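Local structure of putative cell adhesion protein (Bacteroides uniformis, 4K4K) at residues 116-121 against 135-140; 38-43 against 86-91; 98-103 against 177-182. The protein is a putative component of the fimbrial tip, the end of filamentous surface appendages that mediate cell adhesion and biofilm formation. One frame throughout, in Å; residues are numbered along the deposited sequence.

Overall arrangement
From the N terminus, strand 37-44 is met first, and contact 2 closes a loop of 42 intervening residues when strand 84-90 comes back antiparallel beside it. Segment 98-103 then opens contact 3, which is not completed until segment 177-182. Contact 1, the pairing of 116-121 with 135-140 in a hairpin, is nested wholly inside that long loop, whereas contact 2 precedes both in series. Contacts 1 and 2 share a sheet, because strands 84-90 and 118-126 are neighbours: Met118 N lies 2.8 Å from Tyr90 O. Contact 3 leans on both others, through Tyr41 with Asn100 and through Lys140 with Gly182; the three centres lie about 10 to 12 Å apart.

Contact 1 (116-121 against 135-140); sequences DLMGAA and FVFTHK
Strands 118-121 and 137-139 run antiparallel, their axes approaching to 4.4 Å with 142° between their directions, a marked twist for paired neighbours. Met118 faces His139 and Ala120 faces Phe137 as non-hydrogen-bonded pairs. Between them Gly119 and Thr138 form the hydrogen-bonded pair, with Gly119 N donating to Thr138 O and Thr138 N to Gly119 O. The pairing is prolonged at one end by a nearly straight bond from Lys140 N to Leu117 O (178° at the hydrogen) and at the other by Ala121 N to Val136 O, where a water links Ala121 O to Val136 N.

On the face carrying Met118, Ala120, Phe137 and His139, the contact is aromatic. The methyl of Ala120 sits over the centre of the Phe137 ring, CB 4.0 Å from the centroid, a CH-pi contact; the same CB reaches Phe135 CD1 at 3.7 Å. The selenium of Met118, a selenomethionine, rests on one face of the His139 imidazole, displaced toward the rim, with SE 3.6 Å from CE1 of His139. Asp116 approaches that ring from its edge: its carboxylate is nearly coplanar with the ring, and OD1 takes the His139 ND1 hydrogen on its syn lone pair at 2.6 Å. With CG anti to the backbone nitrogen (chi1 -172°), the Asp116 carboxylate is directed at the ring edge, and the bond fixes the imidazole's rotation and would probably favour a positive ring. Trp269 stacks on His139.

On the other face the Lys140 chain, bent at its second torsion, runs across Gly119, CE 3.7 Å from Gly119 N, and its ammonium binds Gly182 O. The arrangement is a beta hairpin of the fimbrillin-like fold, strands 118-126 and 132-150, with a histidine-carboxylate bond at its open end.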
ATOM      1  N   ASP A 116      -1.990  -3.544  -0.507  1.00 16.32           N
ATOM      2  CA  ASP A 116      -1.262  -2.299  -0.666  1.00 15.29           C
ATOM      3  C   ASP A 116      -2.145  -1.258  -1.397  1.00 18.45           C
ATOM      4  O   ASP A 116      -1.960  -0.990  -2.579  1.00 16.59           O
ATOM      5  CB  ASP A 116       0.054  -2.557  -1.415  1.00 18.15           C
ATOM      6  CG  ASP A 116       0.972  -1.366  -1.453  1.00 22.41           C
ATOM      7  OD1 ASP A 116       0.626  -0.315  -0.830  1.00 20.78           O
ATOM      8  OD2 ASP A 116       1.991  -1.435  -2.162  1.00 26.01           O
ATOM      9  N   LEU A 117      -3.076  -0.647  -0.660  1.00 14.13           N
ATOM     10  CA  LEU A 117      -3.992   0.351  -1.231  1.00 14.65           C
ATOM     11  C   LEU A 117      -3.212   1.609  -1.619  1.00 16.35           C
ATOM     12  O   LEU A 117      -2.457   2.171  -0.806  1.00 17.20           O
ATOM     13  CB  LEU A 117      -5.076   0.688  -0.189  1.00 14.84           C
ATOM     14  CG  LEU A 117      -6.002   1.874  -0.542  1.00 18.65           C
ATOM     15  CD1 LEU A 117      -6.879   1.564  -1.777  1.00 16.60           C
ATOM     16  CD2 LEU A 117      -6.809   2.338   0.702  1.00 18.95           C
HETATM   17  N   MSE A 118      -3.385   2.045  -2.859  1.00 14.38           N
HETATM   18  CA  MSE A 118      -2.759   3.269  -3.358  1.00 12.64           C
HETATM   19  C   MSE A 118      -3.804   4.107  -4.067  1.00 17.62           C
HETATM   20  O   MSE A 118      -4.723   3.553  -4.687  1.00 15.85           O
HETATM   21  CB  MSE A 118      -1.588   2.975  -4.334  1.00 13.26           C
HETATM   22  CG  MSE A 118      -0.511   2.045  -3.741  1.00 16.42           C
HETATM   23 SE   MSE A 118       1.032   1.996  -4.913  0.75 20.69          SE
HETATM   24  CE  MSE A 118       0.334   1.200  -6.438  1.00 21.51           C
ATOM     25  N   GLY A 119      -3.637   5.419  -3.997  1.00 14.57           N
ATOM     26  CA  GLY A 119      -4.509   6.360  -4.697  1.00 14.23           C
ATOM     27  C   GLY A 119      -3.672   7.297  -5.552  1.00 18.86           C
ATOM     28  O   GLY A 119      -2.585   7.712  -5.146  1.00 18.69           O
ATOM     29  N   ALA A 120      -4.160   7.601  -6.769  1.00 16.50           N
ATOM     30  CA  ALA A 120      -3.469   8.545  -7.661  1.00 17.63           C
ATOM     31  C   ALA A 120      -3.990   9.946  -7.380  1.00 23.25           C
ATOM     32  O   ALA A 120      -5.198  10.114  -7.287  1.00 23.60           O
ATOM     33  CB  ALA A 120      -3.719   8.184  -9.131  1.00 18.56           C
ATOM     34  N   ALA A 121      -3.118  10.951  -7.312  1.00 19.35           N
ATOM     35  CA  ALA A 121      -3.558  12.342  -7.148  1.00 18.99           C
ATOM     36  C   ALA A 121      -4.459  12.719  -8.310  1.00 20.69           C
ATOM     37  O   ALA A 121      -4.234  12.274  -9.447  1.00 18.69           O
ATOM     38  CB  ALA A 121      -2.356  13.296  -7.097  1.00 20.84           C
ATOM     39  N   PHE A 135      -0.665   9.147 -14.031  1.00 20.79           N
ATOM     40  CA  PHE A 135      -1.124   8.955 -12.664  1.00 20.31           C
ATOM     41  C   PHE A 135       0.068   8.778 -11.720  1.00 25.98           C
ATOM     42  O   PHE A 135       0.937   7.951 -11.977  1.00 28.62           O
ATOM     43  CB  PHE A 135      -2.071   7.745 -12.567  1.00 20.70           C
ATOM     44  CG  PHE A 135      -3.399   7.954 -13.266  1.00 21.06           C
ATOM     45  CD1 PHE A 135      -4.393   8.752 -12.694  1.00 23.71           C
ATOM     46  CD2 PHE A 135      -3.663   7.350 -14.486  1.00 24.71           C
ATOM     47  CE1 PHE A 135      -5.643   8.905 -13.317  1.00 24.12           C
ATOM     48  CE2 PHE A 135      -4.902   7.545 -15.137  1.00 27.70           C
ATOM     49  CZ  PHE A 135      -5.894   8.295 -14.523  1.00 23.63           C
ATOM     50  N   VAL A 136       0.105   9.535 -10.639  1.00 19.11           N
ATOM     51  CA  VAL A 136       1.169   9.406  -9.643  1.00 19.10           C
ATOM     52  C   VAL A 136       0.516   8.800  -8.411  1.00 21.95           C
ATOM     53  O   VAL A 136      -0.292   9.452  -7.760  1.00 21.27           O
ATOM     54  CB  VAL A 136       1.857  10.765  -9.359  1.00 24.75           C
ATOM     55  CG1 VAL A 136       2.886  10.640  -8.234  1.00 25.69           C
ATOM     56  CG2 VAL A 136       2.503  11.325 -10.628  1.00 25.46           C
ATOM     57  N   PHE A 137       0.831   7.550  -8.123  1.00 18.16           N
ATOM     58  CA  PHE A 137       0.220   6.830  -7.006  1.00 18.26           C
ATOM     59  C   PHE A 137       0.985   7.012  -5.714  1.00 23.33           C
ATOM     60  O   PHE A 137       2.224   7.024  -5.714  1.00 24.59           O
ATOM     61  CB  PHE A 137       0.137   5.333  -7.325  1.00 19.10           C
ATOM     62  CG  PHE A 137      -0.955   4.967  -8.314  1.00 17.96           C
ATOM     63  CD1 PHE A 137      -2.236   4.676  -7.874  1.00 19.50           C
ATOM     64  CD2 PHE A 137      -0.697   4.928  -9.683  1.00 20.26           C
ATOM     65  CE1 PHE A 137      -3.245   4.326  -8.788  1.00 20.18           C
ATOM     66  CE2 PHE A 137      -1.710   4.613 -10.603  1.00 21.63           C
ATOM     67  CZ  PHE A 137      -2.980   4.311 -10.147  1.00 19.28           C
ATOM     68  N   THR A 138       0.253   7.134  -4.601  1.00 18.87           N
ATOM     69  CA  THR A 138       0.848   7.170  -3.249  1.00 19.63           C
ATOM     70  C   THR A 138       0.188   6.093  -2.412  1.00 21.43           C
ATOM     71  O   THR A 138      -1.003   5.795  -2.596  1.00 18.73           O
ATOM     72  CB  THR A 138       0.711   8.547  -2.564  1.00 27.60           C
ATOM     73  OG1 THR A 138      -0.668   8.859  -2.487  1.00 30.29           O
ATOM     74  CG2 THR A 138       1.459   9.682  -3.297  1.00 24.52           C
ATOM     75  N   HIS A 139       0.958   5.466  -1.521  1.00 18.37           N
ATOM     76  CA  HIS A 139       0.409   4.429  -0.646  1.00 16.47           C
ATOM     77  C   HIS A 139      -0.451   5.073   0.438  1.00 18.56           C
ATOM     78  O   HIS A 139      -0.034   6.071   1.044  1.00 19.25           O
ATOM     79  CB  HIS A 139       1.553   3.653   0.013  1.00 16.42           C
ATOM     80  CG  HIS A 139       2.486   2.976  -0.948  1.00 19.59           C
ATOM     81  ND1 HIS A 139       2.268   1.677  -1.373  1.00 21.11           N
ATOM     82  CD2 HIS A 139       3.648   3.423  -1.481  1.00 21.96           C
ATOM     83  CE1 HIS A 139       3.295   1.377  -2.160  1.00 20.81           C
ATOM     84  NE2 HIS A 139       4.149   2.397  -2.253  1.00 21.93           N
ATOM     85  N   LYS A 140      -1.633   4.505   0.694  1.00 14.98           N
ATOM     86  CA  LYS A 140      -2.558   5.050   1.715  1.00 15.02           C
ATOM     87  C   LYS A 140      -2.332   4.415   3.103  1.00 20.36           C
ATOM     88  O   LYS A 140      -2.829   4.945   4.111  1.00 20.50           O
ATOM     89  CB  LYS A 140      -4.016   4.841   1.283  1.00 14.95           C
ATOM     90  CG  LYS A 140      -4.353   5.588  -0.023  1.00 18.10           C
ATOM     91  CD  LYS A 140      -4.328   7.114   0.156  1.00 18.86           C
ATOM     92  CE  LYS A 140      -4.399   7.794  -1.202  1.00 20.33           C
ATOM     93  NZ  LYS A 140      -4.434   9.271  -1.058  1.00 22.49           N
TER
HETATM   94  O   HOH W   1      -1.822  11.556 -10.399  1.00 20.07           O
HETATM   95  O   HOH W   2      -0.507  10.604  -5.482  1.00 32.70           O

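Contact 2 (38-43 against 86-91); sequences IGIYML and FVAYYP
Met42, a selenomethionine, and Phe86 lie side by side and point the same way across the paired strands, the Met42 chain running along the phenyl ring. Met42 CB is 3.6 Å from Phe86 CE2, and selenium approaches obliquely, SE 3.7 Å from Phe86 CZ, a Met-aromatic contact. Ile40 brings CG2 to the edge of the same ring, while its CG1 meets the methyl of Ala88.

On the opposite face Tyr89 is folded back over its partner strand: CG lies between the backbone nitrogen and carbonyl carbon (chi1 73°), laying one ring face over Gly39, with CE1 3.6 Å from Gly39 CA. The absence of a side chain there makes room for the ring. Tyr89 CE1 also meets the edge of the Tyr41 ring, and Val87 CG2 packs on Tyr41 CB at 3.8 Å. Tyr89 OH is bonded to Asn53, and Tyr41 OH to Asn100.

Four backbone bonds, two each in the pairs Gly39-Tyr89 and Tyr41-Val87, hold the register; the axes of 38-43 and 86-90 approach to 4.7 Å, with 163° between their directions. This is regular antiparallel beta pairing, buried on both faces, within the fimbrillin-like fold.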
ATOM      1  N   ILE A  38      -5.729  -1.301 -12.133  1.00 17.15           N
ATOM      2  CA  ILE A  38      -6.176  -0.085 -11.441  1.00 15.78           C
ATOM      3  C   ILE A  38      -7.611   0.211 -11.878  1.00 18.35           C
ATOM      4  O   ILE A  38      -8.035  -0.248 -12.940  1.00 18.28           O
ATOM      5  CB  ILE A  38      -5.231   1.127 -11.699  1.00 18.28           C
ATOM      6  CG1 ILE A  38      -5.209   1.520 -13.205  1.00 18.15           C
ATOM      7  CG2 ILE A  38      -3.802   0.790 -11.200  1.00 18.27           C
ATOM      8  CD1 ILE A  38      -4.508   2.851 -13.515  1.00 19.15           C
ATOM      9  N   GLY A  39      -8.320   0.980 -11.068  1.00 13.95           N
ATOM     10  CA  GLY A  39      -9.660   1.450 -11.402  1.00 13.27           C
ATOM     11  C   GLY A  39      -9.554   2.936 -11.699  1.00 15.92           C
ATOM     12  O   GLY A  39      -8.971   3.670 -10.904  1.00 15.97           O
ATOM     13  N   ILE A  40     -10.063   3.388 -12.841  1.00 14.00           N
ATOM     14  CA  ILE A  40     -10.011   4.812 -13.222  1.00 12.69           C
ATOM     15  C   ILE A  40     -11.402   5.361 -13.293  1.00 14.86           C
ATOM     16  O   ILE A  40     -12.328   4.679 -13.790  1.00 15.20           O
ATOM     17  CB  ILE A  40      -9.275   5.010 -14.593  1.00 14.23           C
ATOM     18  CG1 ILE A  40      -7.863   4.333 -14.587  1.00 14.92           C
ATOM     19  CG2 ILE A  40      -9.182   6.510 -14.989  1.00 14.71           C
ATOM     20  CD1 ILE A  40      -7.010   4.514 -15.899  1.00 18.12           C
ATOM     21  N   TYR A  41     -11.532   6.632 -12.889  1.00 13.18           N
ATOM     22  CA  TYR A  41     -12.765   7.412 -13.041  1.00 13.01           C
ATOM     23  C   TYR A  41     -12.466   8.660 -13.820  1.00 15.11           C
ATOM     24  O   TYR A  41     -11.465   9.343 -13.532  1.00 14.56           O
ATOM     25  CB  TYR A  41     -13.351   7.847 -11.684  1.00 13.81           C
ATOM     26  CG  TYR A  41     -13.862   6.726 -10.811  1.00 15.06           C
ATOM     27  CD1 TYR A  41     -12.980   5.834 -10.203  1.00 15.11           C
ATOM     28  CD2 TYR A  41     -15.211   6.645 -10.470  1.00 16.60           C
ATOM     29  CE1 TYR A  41     -13.443   4.808  -9.374  1.00 15.97           C
ATOM     30  CE2 TYR A  41     -15.684   5.652  -9.605  1.00 17.78           C
ATOM     31  CZ  TYR A  41     -14.794   4.737  -9.055  1.00 19.51           C
ATOM     32  OH  TYR A  41     -15.266   3.767  -8.212  1.00 18.82           O
HETATM   33  N   MSE A  42     -13.356   8.984 -14.763  1.00 11.97           N
HETATM   34  CA  MSE A  42     -13.329  10.277 -15.448  1.00 11.61           C
HETATM   35  C   MSE A  42     -14.444  11.097 -14.809  1.00 15.94           C
HETATM   36  O   MSE A  42     -15.585  10.638 -14.769  1.00 15.52           O
HETATM   37  CB  MSE A  42     -13.521  10.140 -16.966  1.00 12.05           C
HETATM   38  CG  MSE A  42     -13.605  11.493 -17.647  1.00 14.14           C
HETATM   39 SE   MSE A  42     -13.526  11.296 -19.610  0.75 15.22          SE
HETATM   40  CE  MSE A  42     -15.219  10.603 -19.874  1.00 14.99           C
ATOM     41  N   LEU A  43     -14.118  12.282 -14.309  1.00 13.26           N
ATOM     42  CA  LEU A  43     -15.047  13.116 -13.545  1.00 13.37           C
ATOM     43  C   LEU A  43     -15.372  14.417 -14.225  1.00 17.83           C
ATOM     44  O   LEU A  43     -14.489  15.064 -14.788  1.00 15.54           O
ATOM     45  CB  LEU A  43     -14.481  13.446 -12.150  1.00 13.26           C
ATOM     46  CG  LEU A  43     -14.010  12.255 -11.294  1.00 15.84           C
ATOM     47  CD1 LEU A  43     -13.318  12.752 -10.015  1.00 17.32           C
ATOM     48  CD2 LEU A  43     -15.219  11.326 -10.941  1.00 17.51           C
ATOM     49  N   PHE A  86      -9.410  13.267 -13.656  1.00 14.31           N
ATOM     50  CA  PHE A  86      -9.192  11.832 -13.570  1.00 13.95           C
ATOM     51  C   PHE A  86      -8.652  11.469 -12.234  1.00 17.25           C
ATOM     52  O   PHE A  86      -7.765  12.161 -11.726  1.00 16.38           O
ATOM     53  CB  PHE A  86      -8.184  11.370 -14.681  1.00 14.76           C
ATOM     54  CG  PHE A  86      -8.792  11.466 -16.062  1.00 16.29           C
ATOM     55  CD1 PHE A  86      -8.793  12.674 -16.760  1.00 17.82           C
ATOM     56  CD2 PHE A  86      -9.442  10.372 -16.628  1.00 18.02           C
ATOM     57  CE1 PHE A  86      -9.411  12.782 -18.010  1.00 19.43           C
ATOM     58  CE2 PHE A  86     -10.067  10.476 -17.872  1.00 19.86           C
ATOM     59  CZ  PHE A  86     -10.046  11.674 -18.562  1.00 18.50           C
ATOM     60  N   VAL A  87      -9.138  10.358 -11.691  1.00 13.38           N
ATOM     61  CA  VAL A  87      -8.631   9.786 -10.445  1.00 13.26           C
ATOM     62  C   VAL A  87      -8.487   8.284 -10.663  1.00 16.25           C
ATOM     63  O   VAL A  87      -9.145   7.727 -11.544  1.00 14.86           O
ATOM     64  CB  VAL A  87      -9.496  10.102  -9.185  1.00 17.65           C
ATOM     65  CG1 VAL A  87      -9.534  11.595  -8.895  1.00 18.74           C
ATOM     66  CG2 VAL A  87     -10.916   9.527  -9.317  1.00 16.35           C
ATOM     67  N   ALA A  88      -7.659   7.626  -9.840  1.00 13.88           N
ATOM     68  CA  ALA A  88      -7.463   6.176  -9.935  1.00 12.40           C
ATOM     69  C   ALA A  88      -7.059   5.615  -8.606  1.00 15.01           C
ATOM     70  O   ALA A  88      -6.602   6.346  -7.723  1.00 14.49           O
ATOM     71  CB  ALA A  88      -6.400   5.834 -10.997  1.00 14.27           C
ATOM     72  N   TYR A  89      -7.180   4.292  -8.476  1.00 12.51           N
ATOM     73  CA  TYR A  89      -6.747   3.612  -7.264  1.00 12.43           C
ATOM     74  C   TYR A  89      -6.221   2.232  -7.634  1.00 17.69           C
ATOM     75  O   TYR A  89      -6.512   1.699  -8.708  1.00 16.68           O
ATOM     76  CB  TYR A  89      -7.890   3.508  -6.200  1.00 12.38           C
ATOM     77  CG  TYR A  89      -8.928   2.479  -6.600  1.00 11.38           C
ATOM     78  CD1 TYR A  89      -9.889   2.771  -7.568  1.00 13.51           C
ATOM     79  CD2 TYR A  89      -8.882   1.172  -6.097  1.00 11.97           C
ATOM     80  CE1 TYR A  89     -10.796   1.800  -8.001  1.00 14.67           C
ATOM     81  CE2 TYR A  89      -9.772   0.190  -6.540  1.00 13.18           C
ATOM     82  CZ  TYR A  89     -10.703   0.498  -7.517  1.00 17.62           C
ATOM     83  OH  TYR A  89     -11.580  -0.475  -7.943  1.00 15.25           O
ATOM     84  N   TYR A  90      -5.453   1.659  -6.722  1.00 13.31           N
ATOM     85  CA  TYR A  90      -4.887   0.317  -6.842  1.00 13.51           C
ATOM     86  C   TYR A  90      -5.060  -0.361  -5.479  1.00 15.11           C
ATOM     87  O   TYR A  90      -4.850   0.309  -4.475  1.00 15.85           O
ATOM     88  CB  TYR A  90      -3.376   0.429  -7.223  1.00 15.24           C
ATOM     89  CG  TYR A  90      -2.632  -0.882  -7.091  1.00 17.97           C
ATOM     90  CD1 TYR A  90      -2.609  -1.802  -8.139  1.00 19.67           C
ATOM     91  CD2 TYR A  90      -2.058  -1.264  -5.872  1.00 20.39           C
ATOM     92  CE1 TYR A  90      -2.018  -3.065  -7.988  1.00 20.51           C
ATOM     93  CE2 TYR A  90      -1.411  -2.501  -5.729  1.00 21.41           C
ATOM     94  CZ  TYR A  90      -1.395  -3.395  -6.793  1.00 29.11           C
ATOM     95  OH  TYR A  90      -0.806  -4.628  -6.661  1.00 30.04           O
ATOM     96  N   PRO A  91      -5.329  -1.673  -5.395  1.00 15.19           N
ATOM     97  CA  PRO A  91      -5.611  -2.603  -6.504  1.00 15.94           C
ATOM     98  C   PRO A  91      -7.072  -2.581  -6.885  1.00 18.77           C
ATOM     99  O   PRO A  91      -7.966  -2.494  -6.023  1.00 17.01           O
ATOM    100  CB  PRO A  91      -5.180  -3.960  -5.928  1.00 17.92           C
ATOM    101  CG  PRO A  91      -5.539  -3.832  -4.453  1.00 21.48           C
ATOM    102  CD  PRO A  91      -5.348  -2.363  -4.086  1.00 16.92           C
TER

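Contact 3 (98-103 against 177-182); sequences DGNVYT and NVVTGG
Over one face of the Asn177 carboxamide, almost straight above Asn177 CG at 3.7 Å, lies the carbonyl oxygen Asn100 O. The weak bond from Asn177 ND2 to Gly99 O, 3.0 Å long and bent to 121° at the hydrogen, leaves the amide plane on the same side. OD1 turns back on its own chain: it accepts in the carbonyl plane from Val179 N, an Asx turn, and from the far side of that plane, 42° out of it, from Thr180 N at 2.9 Å. The side chain extends anti to the backbone nitrogen (chi1 -174°), which lets one amide span both jobs. A Val179 methyl lies over one face of the Asn100 carboxamide, CG2 3.8 Å from Asn100 ND2; that amide's oxygen is engaged by Tyr41.

The backbones meet at Val101 and Asn177, an antiparallel non-hydrogen-bonded pair with CA atoms 4.5 Å apart. Val178 N then donates to Asn100 O at 3.0 Å, nearly along the C=O axis. Both Val178 methyls lie to one side of that bond, CG1 against Tyr102 CB at 3.8 Å and CG2 near Asn100 CB.

Asn100 and Val101 form a G1 bulge opposite Ala97, where strand 101-105 begins. The contact thus joins that strand to the end of strand 164-177 and the loop after it, while Val178 and Val179 pack on Tyr41 of strand 37-44 and Val178 also touches Tyr89 of strand 84-90.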
ATOM      1  N   ASP A  98     -20.859   0.784  -1.717  1.00 24.51           N
ATOM      2  CA  ASP A  98     -21.743   1.873  -2.093  0.60 25.20           C
ATOM      3  C   ASP A  98     -21.067   3.248  -1.984  1.00 28.83           C
ATOM      4  O   ASP A  98     -20.493   3.575  -0.941  1.00 28.13           O
ATOM      5  CB  ASP A  98     -23.001   1.821  -1.193  0.60 28.97           C
ATOM      6  CG  ASP A  98     -24.141   2.706  -1.645  0.60 41.07           C
ATOM      7  OD1 ASP A  98     -24.213   3.009  -2.851  0.60 41.49           O
ATOM      8  OD2 ASP A  98     -24.985   3.068  -0.792  0.60 51.23           O
ATOM      9  N   GLY A  99     -21.115   4.024  -3.061  1.00 26.58           N
ATOM     10  CA  GLY A  99     -20.512   5.351  -3.067  1.00 26.32           C
ATOM     11  C   GLY A  99     -19.022   5.396  -3.366  1.00 27.03           C
ATOM     12  O   GLY A  99     -18.354   6.351  -2.953  1.00 25.93           O
ATOM     13  N   ASN A 100     -18.479   4.375  -4.105  1.00 22.20           N
ATOM     14  CA  ASN A 100     -17.068   4.316  -4.543  1.00 18.14           C
ATOM     15  C   ASN A 100     -16.102   4.179  -3.349  1.00 17.62           C
ATOM     16  O   ASN A 100     -15.066   4.864  -3.287  1.00 17.04           O
ATOM     17  CB  ASN A 100     -16.764   5.571  -5.369  1.00 16.46           C
ATOM     18  CG  ASN A 100     -17.614   5.572  -6.614  1.00 32.54           C
ATOM     19  OD1 ASN A 100     -17.758   4.531  -7.271  1.00 23.04           O
ATOM     20  ND2 ASN A 100     -18.295   6.681  -6.892  1.00 23.83           N
ATOM     21  N   VAL A 101     -16.410   3.224  -2.453  1.00 13.41           N
ATOM     22  CA  VAL A 101     -15.603   3.038  -1.243  1.00 14.01           C
ATOM     23  C   VAL A 101     -14.863   1.706  -1.282  1.00 17.66           C
ATOM     24  O   VAL A 101     -15.465   0.649  -1.474  1.00 17.64           O
ATOM     25  CB  VAL A 101     -16.479   3.164   0.038  1.00 18.90           C
ATOM     26  CG1 VAL A 101     -15.685   2.850   1.312  1.00 19.06           C
ATOM     27  CG2 VAL A 101     -17.120   4.565   0.120  1.00 20.08           C
ATOM     28  N   TYR A 102     -13.556   1.793  -1.058  1.00 15.30           N
ATOM     29  CA  TYR A 102     -12.632   0.668  -0.952  1.00 15.00           C
ATOM     30  C   TYR A 102     -12.542   0.299   0.527  1.00 18.64           C
ATOM     31  O   TYR A 102     -12.231   1.161   1.365  1.00 18.40           O
ATOM     32  CB  TYR A 102     -11.269   1.065  -1.520  1.00 15.85           C
ATOM     33  CG  TYR A 102     -10.263  -0.058  -1.541  1.00 17.66           C
ATOM     34  CD1 TYR A 102      -9.591  -0.436  -0.381  1.00 20.80           C
ATOM     35  CD2 TYR A 102      -9.957  -0.730  -2.725  1.00 19.24           C
ATOM     36  CE1 TYR A 102      -8.642  -1.455  -0.392  1.00 21.49           C
ATOM     37  CE2 TYR A 102      -8.995  -1.755  -2.747  1.00 21.51           C
ATOM     38  CZ  TYR A 102      -8.335  -2.104  -1.574  1.00 30.55           C
ATOM     39  OH  TYR A 102      -7.346  -3.074  -1.536  1.00 34.61           O
ATOM     40  N   THR A 103     -12.847  -0.967   0.856  1.00 15.25           N
ATOM     41  CA  THR A 103     -12.805  -1.450   2.248  1.00 16.55           C
ATOM     42  C   THR A 103     -11.472  -2.161   2.449  1.00 22.28           C
ATOM     43  O   THR A 103     -11.131  -3.058   1.682  1.00 20.73           O
ATOM     44  CB  THR A 103     -14.024  -2.334   2.577  1.00 27.94           C
ATOM     45  OG1 THR A 103     -14.115  -3.368   1.597  1.00 30.44           O
ATOM     46  CG2 THR A 103     -15.339  -1.543   2.585  1.00 23.32           C
ATOM     47  N   ASN A 177     -12.406   6.471   0.182  1.00 14.83           N
ATOM     48  CA  ASN A 177     -13.252   6.813  -0.960  1.00 12.96           C
ATOM     49  C   ASN A 177     -12.312   7.045  -2.163  1.00 15.77           C
ATOM     50  O   ASN A 177     -11.492   7.968  -2.150  1.00 16.15           O
ATOM     51  CB  ASN A 177     -14.148   8.012  -0.661  1.00 16.57           C
ATOM     52  CG  ASN A 177     -15.111   8.267  -1.795  1.00 23.04           C
ATOM     53  OD1 ASN A 177     -14.718   8.481  -2.943  1.00 16.52           O
ATOM     54  ND2 ASN A 177     -16.404   8.135  -1.523  1.00 21.44           N
ATOM     55  N   VAL A 178     -12.410   6.188  -3.185  1.00 12.98           N
ATOM     56  CA  VAL A 178     -11.472   6.217  -4.325  1.00 12.09           C
ATOM     57  C   VAL A 178     -11.645   7.464  -5.224  1.00 15.43           C
ATOM     58  O   VAL A 178     -10.721   7.820  -5.965  1.00 14.85           O
ATOM     59  CB  VAL A 178     -11.526   4.904  -5.161  1.00 14.94           C
ATOM     60  CG1 VAL A 178     -11.300   3.661  -4.267  1.00 15.31           C
ATOM     61  CG2 VAL A 178     -12.843   4.783  -5.949  1.00 14.85           C
ATOM     62  N   VAL A 179     -12.820   8.109  -5.172  1.00 13.94           N
ATOM     63  CA  VAL A 179     -13.083   9.304  -5.966  1.00 13.38           C
ATOM     64  C   VAL A 179     -12.620  10.533  -5.180  1.00 18.83           C
ATOM     65  O   VAL A 179     -11.982  11.411  -5.771  1.00 18.73           O
ATOM     66  CB  VAL A 179     -14.581   9.381  -6.376  1.00 16.02           C
ATOM     67  CG1 VAL A 179     -14.943  10.749  -6.973  1.00 16.55           C
ATOM     68  CG2 VAL A 179     -14.915   8.267  -7.365  1.00 15.55           C
ATOM     69  N   THR A 180     -12.945  10.605  -3.867  1.00 18.27           N
ATOM     70  CA  THR A 180     -12.547  11.725  -2.980  1.00 20.22           C
ATOM     71  C   THR A 180     -11.041  11.810  -2.802  1.00 24.20           C
ATOM     72  O   THR A 180     -10.493  12.911  -2.702  1.00 24.09           O
ATOM     73  CB  THR A 180     -13.149  11.531  -1.557  1.00 27.41           C
ATOM     74  OG1 THR A 180     -14.530  11.309  -1.669  1.00 24.51           O
ATOM     75  CG2 THR A 180     -12.909  12.720  -0.636  1.00 34.02           C
ATOM     76  N   GLY A 181     -10.405  10.660  -2.655  1.00 19.74           N
ATOM     77  CA  GLY A 181      -8.975  10.614  -2.405  1.00 19.99           C
ATOM     78  C   GLY A 181      -8.707  10.997  -0.959  1.00 24.34           C
ATOM     79  O   GLY A 181      -9.575  10.853  -0.087  1.00 23.35           O
ATOM     80  N   GLY A 182      -7.533  11.550  -0.702  1.00 22.60           N
ATOM     81  CA  GLY A 182      -7.191  11.923   0.663  1.00 23.02           C
ATOM     82  C   GLY A 182      -6.810  10.689   1.460  1.00 24.67           C
ATOM     83  O   GLY A 182      -6.317   9.708   0.895  1.00 22.66           O
TER